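Local coordinates for pesticidal crystal protein Cry2Aa (Bacillus thuringiensis serovar kurstaki, PDB 1I5P) that promotes colloid-osmotic lysis by binding to midgut epithelial cells of dipteran and lepidopteran insect larvae, at residues Arg375-Ser380 against Thr395-Thr400; Asn414-Pro419 against Leu464-Asn469. One frame throughout, in Å; residues are numbered along the deposited sequence.

Contact 1 (Arg375-Ser380 against Thr395-Thr400)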
# COMPACT_ATOMS: atom_id res chain seq x y z
N ARG A 375 -11.18 0.23 -11.24
CA ARG A 375 -10.88 -0.99 -11.96
C ARG A 375 -10.26 -0.71 -13.34
O ARG A 375 -10.68 0.22 -14.03
CB ARG A 375 -12.17 -1.80 -12.11
CG ARG A 375 -12.01 -3.21 -12.66
CD ARG A 375 -13.37 -3.89 -12.75
NE ARG A 375 -13.98 -4.16 -11.44
CZ ARG A 375 -13.84 -5.29 -10.77
NH1 ARG A 375 -13.09 -6.27 -11.27
NH2 ARG A 375 -14.46 -5.47 -9.61
N SER A 376 -9.27 -1.52 -13.72
CA SER A 376 -8.62 -1.35 -15.03
C SER A 376 -8.44 -2.68 -15.78
O SER A 376 -8.40 -3.74 -15.17
CB SER A 376 -7.25 -0.70 -14.85
OG SER A 376 -6.38 -1.57 -14.14
N TRP A 377 -8.35 -2.58 -17.10
CA TRP A 377 -8.12 -3.72 -17.99
C TRP A 377 -6.88 -3.32 -18.78
O TRP A 377 -6.90 -2.33 -19.52
CB TRP A 377 -9.30 -3.93 -18.95
CG TRP A 377 -10.53 -4.43 -18.27
CD1 TRP A 377 -10.95 -5.73 -18.19
CD2 TRP A 377 -11.51 -3.65 -17.58
NE1 TRP A 377 -12.13 -5.81 -17.48
CE2 TRP A 377 -12.49 -4.55 -17.10
CE3 TRP A 377 -11.66 -2.28 -17.32
CZ2 TRP A 377 -13.61 -4.12 -16.37
CZ3 TRP A 377 -12.76 -1.85 -16.60
CH2 TRP A 377 -13.72 -2.77 -16.13
N LEU A 378 -5.79 -4.07 -18.63
CA LEU A 378 -4.54 -3.72 -19.28
C LEU A 378 -3.94 -4.82 -20.16
O LEU A 378 -2.88 -4.64 -20.75
CB LEU A 378 -3.53 -3.33 -18.22
CG LEU A 378 -4.03 -2.32 -17.18
CD1 LEU A 378 -3.10 -2.32 -15.96
CD2 LEU A 378 -4.10 -0.94 -17.81
N ASP A 379 -4.62 -5.96 -20.23
CA ASP A 379 -4.14 -7.09 -21.00
C ASP A 379 -4.12 -6.85 -22.51
O ASP A 379 -4.87 -6.02 -23.03
CB ASP A 379 -5.00 -8.33 -20.72
CG ASP A 379 -4.83 -8.86 -19.30
OD1 ASP A 379 -3.99 -8.32 -18.55
OD2 ASP A 379 -5.54 -9.82 -18.94
N SER A 380 -3.26 -7.59 -23.19
CA SER A 380 -3.14 -7.54 -24.64
C SER A 380 -3.34 -8.98 -25.08
O SER A 380 -3.30 -9.90 -24.26
CB SER A 380 -1.76 -7.07 -25.07
OG SER A 380 -0.79 -8.08 -24.81
N THR A 395 -6.15 -3.20 -24.50
CA THR A 395 -7.35 -2.80 -23.77
C THR A 395 -7.13 -1.37 -23.28
O THR A 395 -7.64 -0.42 -23.86
CB THR A 395 -7.63 -3.74 -22.57
OG1 THR A 395 -6.39 -4.06 -21.91
CG2 THR A 395 -8.31 -5.02 -23.03
N GLU A 396 -6.35 -1.23 -22.21
CA GLU A 396 -6.05 0.07 -21.65
C GLU A 396 -7.35 0.79 -21.33
O GLU A 396 -7.58 1.91 -21.80
CB GLU A 396 -5.23 0.90 -22.64
CG GLU A 396 -4.14 0.13 -23.39
CD GLU A 396 -3.05 -0.43 -22.49
OE1 GLU A 396 -2.94 -0.00 -21.32
OE2 GLU A 396 -2.28 -1.31 -22.95
N SER A 397 -8.20 0.15 -20.53
CA SER A 397 -9.50 0.71 -20.16
C SER A 397 -9.63 0.89 -18.66
O SER A 397 -8.95 0.22 -17.88
CB SER A 397 -10.61 -0.20 -20.69
OG SER A 397 -11.88 0.24 -20.24
N PHE A 398 -10.51 1.80 -18.25
CA PHE A 398 -10.70 2.06 -16.83
C PHE A 398 -12.17 2.30 -16.52
O PHE A 398 -12.93 2.79 -17.36
CB PHE A 398 -9.86 3.27 -16.40
CG PHE A 398 -8.40 3.14 -16.72
CD1 PHE A 398 -7.92 3.41 -18.00
CD2 PHE A 398 -7.49 2.71 -15.74
CE1 PHE A 398 -6.57 3.26 -18.31
CE2 PHE A 398 -6.14 2.55 -16.05
CZ PHE A 398 -5.68 2.83 -17.33
N GLN A 399 -12.56 1.96 -15.30
CA GLN A 399 -13.94 2.12 -14.87
C GLN A 399 -13.97 2.78 -13.49
O GLN A 399 -13.13 2.49 -12.64
CB GLN A 399 -14.62 0.75 -14.84
CG GLN A 399 -16.07 0.74 -14.46
CD GLN A 399 -16.69 -0.62 -14.69
OE1 GLN A 399 -16.81 -1.07 -15.84
NE2 GLN A 399 -17.08 -1.29 -13.62
N THR A 400 -14.95 3.66 -13.30
CA THR A 400 -15.10 4.40 -12.05
C THR A 400 -16.06 3.73 -11.07
O THR A 400 -16.71 2.74 -11.40
CB THR A 400 -15.64 5.81 -12.34
OG1 THR A 400 -17.00 5.72 -12.79
CG2 THR A 400 -14.80 6.48 -13.43
O HOH W 1 -1.07 -2.91 -21.24
O HOH W 2 -3.57 -3.65 -23.61

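Contact 2 (Asn414-Pro419 against Leu464-Asn469)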
# COMPACT_ATOMS: atom_id res chain seq x y z
N ASN A 414 -8.00 -10.08 -17.79
CA ASN A 414 -8.05 -9.82 -16.35
C ASN A 414 -8.27 -8.34 -16.06
O ASN A 414 -7.67 -7.48 -16.70
CB ASN A 414 -6.74 -10.22 -15.66
CG ASN A 414 -6.46 -11.70 -15.72
OD1 ASN A 414 -7.36 -12.52 -15.57
ND2 ASN A 414 -5.20 -12.05 -15.92
N SER A 415 -9.12 -8.05 -15.08
CA SER A 415 -9.35 -6.67 -14.68
C SER A 415 -8.60 -6.54 -13.37
O SER A 415 -8.48 -7.51 -12.61
CB SER A 415 -10.84 -6.38 -14.47
OG SER A 415 -11.27 -6.81 -13.20
N ASN A 416 -8.07 -5.36 -13.10
CA ASN A 416 -7.31 -5.11 -11.89
C ASN A 416 -8.14 -4.29 -10.92
O ASN A 416 -8.61 -3.20 -11.24
CB ASN A 416 -6.01 -4.40 -12.24
CG ASN A 416 -5.28 -5.10 -13.37
OD1 ASN A 416 -4.76 -6.21 -13.20
ND2 ASN A 416 -5.25 -4.47 -14.55
N TYR A 417 -8.32 -4.83 -9.72
CA TYR A 417 -9.13 -4.18 -8.70
C TYR A 417 -8.92 -4.87 -7.36
O TYR A 417 -8.70 -6.08 -7.31
CB TYR A 417 -10.61 -4.28 -9.10
CG TYR A 417 -11.57 -3.95 -7.98
CD1 TYR A 417 -11.87 -2.63 -7.67
CD2 TYR A 417 -12.16 -4.97 -7.22
CE1 TYR A 417 -12.72 -2.32 -6.62
CE2 TYR A 417 -13.02 -4.66 -6.16
CZ TYR A 417 -13.29 -3.33 -5.87
OH TYR A 417 -14.10 -3.02 -4.80
N PHE A 418 -8.97 -4.10 -6.28
CA PHE A 418 -8.82 -4.64 -4.93
C PHE A 418 -9.81 -3.91 -4.03
O PHE A 418 -9.91 -2.68 -4.10
CB PHE A 418 -7.39 -4.45 -4.41
CG PHE A 418 -6.33 -4.98 -5.33
CD1 PHE A 418 -5.78 -4.17 -6.32
CD2 PHE A 418 -5.88 -6.30 -5.21
CE1 PHE A 418 -4.80 -4.66 -7.19
CE2 PHE A 418 -4.90 -6.80 -6.07
CZ PHE A 418 -4.36 -5.98 -7.07
N PRO A 419 -10.54 -4.64 -3.17
CA PRO A 419 -11.52 -4.04 -2.25
C PRO A 419 -10.93 -2.88 -1.47
O PRO A 419 -9.81 -2.98 -0.97
CB PRO A 419 -11.91 -5.21 -1.34
CG PRO A 419 -11.81 -6.37 -2.28
CD PRO A 419 -10.48 -6.10 -2.96
N LEU A 464 -0.24 0.81 -20.24
CA LEU A 464 -0.55 1.46 -18.97
C LEU A 464 -0.47 0.60 -17.72
O LEU A 464 -0.64 -0.62 -17.76
CB LEU A 464 -1.92 2.12 -19.06
CG LEU A 464 -2.11 2.98 -20.31
CD1 LEU A 464 -3.45 3.69 -20.25
CD2 LEU A 464 -0.97 3.99 -20.42
N VAL A 465 -0.22 1.28 -16.61
CA VAL A 465 -0.10 0.67 -15.30
C VAL A 465 -1.06 1.40 -14.36
O VAL A 465 -1.04 2.63 -14.27
CB VAL A 465 1.34 0.84 -14.76
CG1 VAL A 465 1.43 0.41 -13.30
CG2 VAL A 465 2.31 0.04 -15.63
N SER A 466 -1.92 0.65 -13.67
CA SER A 466 -2.84 1.28 -12.73
C SER A 466 -2.23 1.19 -11.33
O SER A 466 -1.67 0.17 -10.94
CB SER A 466 -4.22 0.61 -12.78
OG SER A 466 -4.15 -0.79 -12.59
N VAL A 467 -2.31 2.30 -10.60
CA VAL A 467 -1.76 2.40 -9.25
C VAL A 467 -2.92 2.41 -8.26
O VAL A 467 -3.70 3.36 -8.20
CB VAL A 467 -0.95 3.70 -9.07
CG1 VAL A 467 -0.18 3.66 -7.76
CG2 VAL A 467 0.01 3.87 -10.25
N HIS A 468 -3.01 1.35 -7.47
CA HIS A 468 -4.08 1.19 -6.50
C HIS A 468 -3.64 1.52 -5.08
O HIS A 468 -2.58 1.07 -4.61
CB HIS A 468 -4.62 -0.24 -6.56
CG HIS A 468 -4.99 -0.68 -7.94
ND1 HIS A 468 -6.29 -0.96 -8.31
CD2 HIS A 468 -4.23 -0.88 -9.05
CE1 HIS A 468 -6.31 -1.31 -9.59
NE2 HIS A 468 -5.08 -1.27 -10.05
N ASN A 469 -4.45 2.30 -4.38
CA ASN A 469 -4.13 2.68 -3.01
C ASN A 469 -5.43 2.88 -2.24
O ASN A 469 -6.46 3.23 -2.82
CB ASN A 469 -3.29 3.96 -3.02
CG ASN A 469 -2.59 4.20 -1.70
OD1 ASN A 469 -3.21 4.64 -0.73
ND2 ASN A 469 -1.29 3.91 -1.65
O HOH W 3 -8.82 -0.95 -7.01

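Contact 1 (Arg375-Ser380 against Thr395-Thr400)
The indole of Trp377 is turned beside its own backbone N (chi1 -71°) while Gln399 sends its CG out opposite its backbone N (chi1 -178°), and these two settings bring the ring's outer edge against the glutamine chain. CB of Gln399 lies in the indole plane, 3.6 Å from Trp377 CZ3; the amide plane is turned 55° from the ring, with its OE1 bonded to Arg405. Beneath them the backbones run antiparallel, Trp377 and Ser397 forming a hydrogen-bonded pair (Trp377 N to Ser397 O, 3.0 Å). Glu396 and Ser397 both face Trp377, which defines a G1 beta bulge. Past the bulge, Thr395 OG1 donates to a lone pair of Asp379 O at 2.7 Å, in the carbonyl plane. A water donates to Leu378 O and to Glu396 OE2, which Gln394 also holds. On the other face, Phe398 CD2 meets Ser376 CB at 3.5 Å and Leu378 CD2 approaches Phe398 CZ at 4.1 Å. Strands 405-407 and 415-416 flank this pair within a four-stranded antiparallel sheet, and strands 422-430 and 462-469 cover the Phe398 face.

Contact 2 (Asn414-Pro419 against Leu464-Asn469)
Ser466 OG, which faces CB of Asn416, has two hydrogen-bond partners: His468 NE2 at 2.7 Å, two residues along its own strand, and the hydroxyl of Ser376. Either partner in the Ser466-His468 bond could supply the proton. The amide ND2 of Asn416 bonds to the same Ser376 hydroxyl, so that oxygen joins the two segments indirectly; no direct hydrogen bond crosses between them.

The imidazole carries most of the contact. With CG set opposite the carbonyl carbon (chi1 -52°), the His468 ring projects from its strand toward 414-419, where Asn416 and Phe418 meet it from different directions. Asn416 CB lies 3.9 Å from His468 NE2, and Asn416 O comes to the ring edge, 3.4 Å from His468 CE1. Phe418 instead approaches over a face: its CE1 stands 4.0 Å above the centre of the imidazole. The planes are 89° apart and the centroids 5.3 Å apart, the signature of a T-shaped stack in which Phe418 offers its edge. At the imidazole edge, a water in the ring plane lies 2.8 Å from His468 ND1 and accepts a longer bond from Phe418 N. Both ring nitrogens thus have polar partners, which should limit rotation of this buried ring.

The CA atoms of Asn416 and Ser466 are 7.8 Å apart, too far for backbone pairing, so no strand pairing joins them; the His468 side chain bridges the gap to side chains and backbone of the other segment. Strand 462-469 is the middle of a three-stranded antiparallel sheet, between 275-278 and 422-430, whereas the short, weakly bonded strand at about 415-416 lies at the edge of a different sheet. Such packing of separate antiparallel sheets on a shared interior is characteristic of the beta prism that forms the middle domain of three-domain Cry toxins.

Overall arrangement
Contacts 1 and 2 follow one another along the chain, and their centres lie 8 Å apart within the middle domain. They share a sheet: strand 373-377 pairs with 397-400 in contact 1 and neighbours 415-416 of contact 2. Contact 1 is thus strand pairing within this sheet, and contact 2 is the packing of its edge against the sheet of strand 462-469. The join is close, with Ser376 O 2.6 Å from Asn416 N and Arg375 NH1 2.7 Å from Ser415 OG, both probable hydrogen bonds. Trp377 NE1 also packs 3.3 Å from Ser415 CB. Arg375 forms a salt bridge to Asp45, and Tyr417 O accepts a bond from Trp41, linking both contacts to the N-terminal part of the chain.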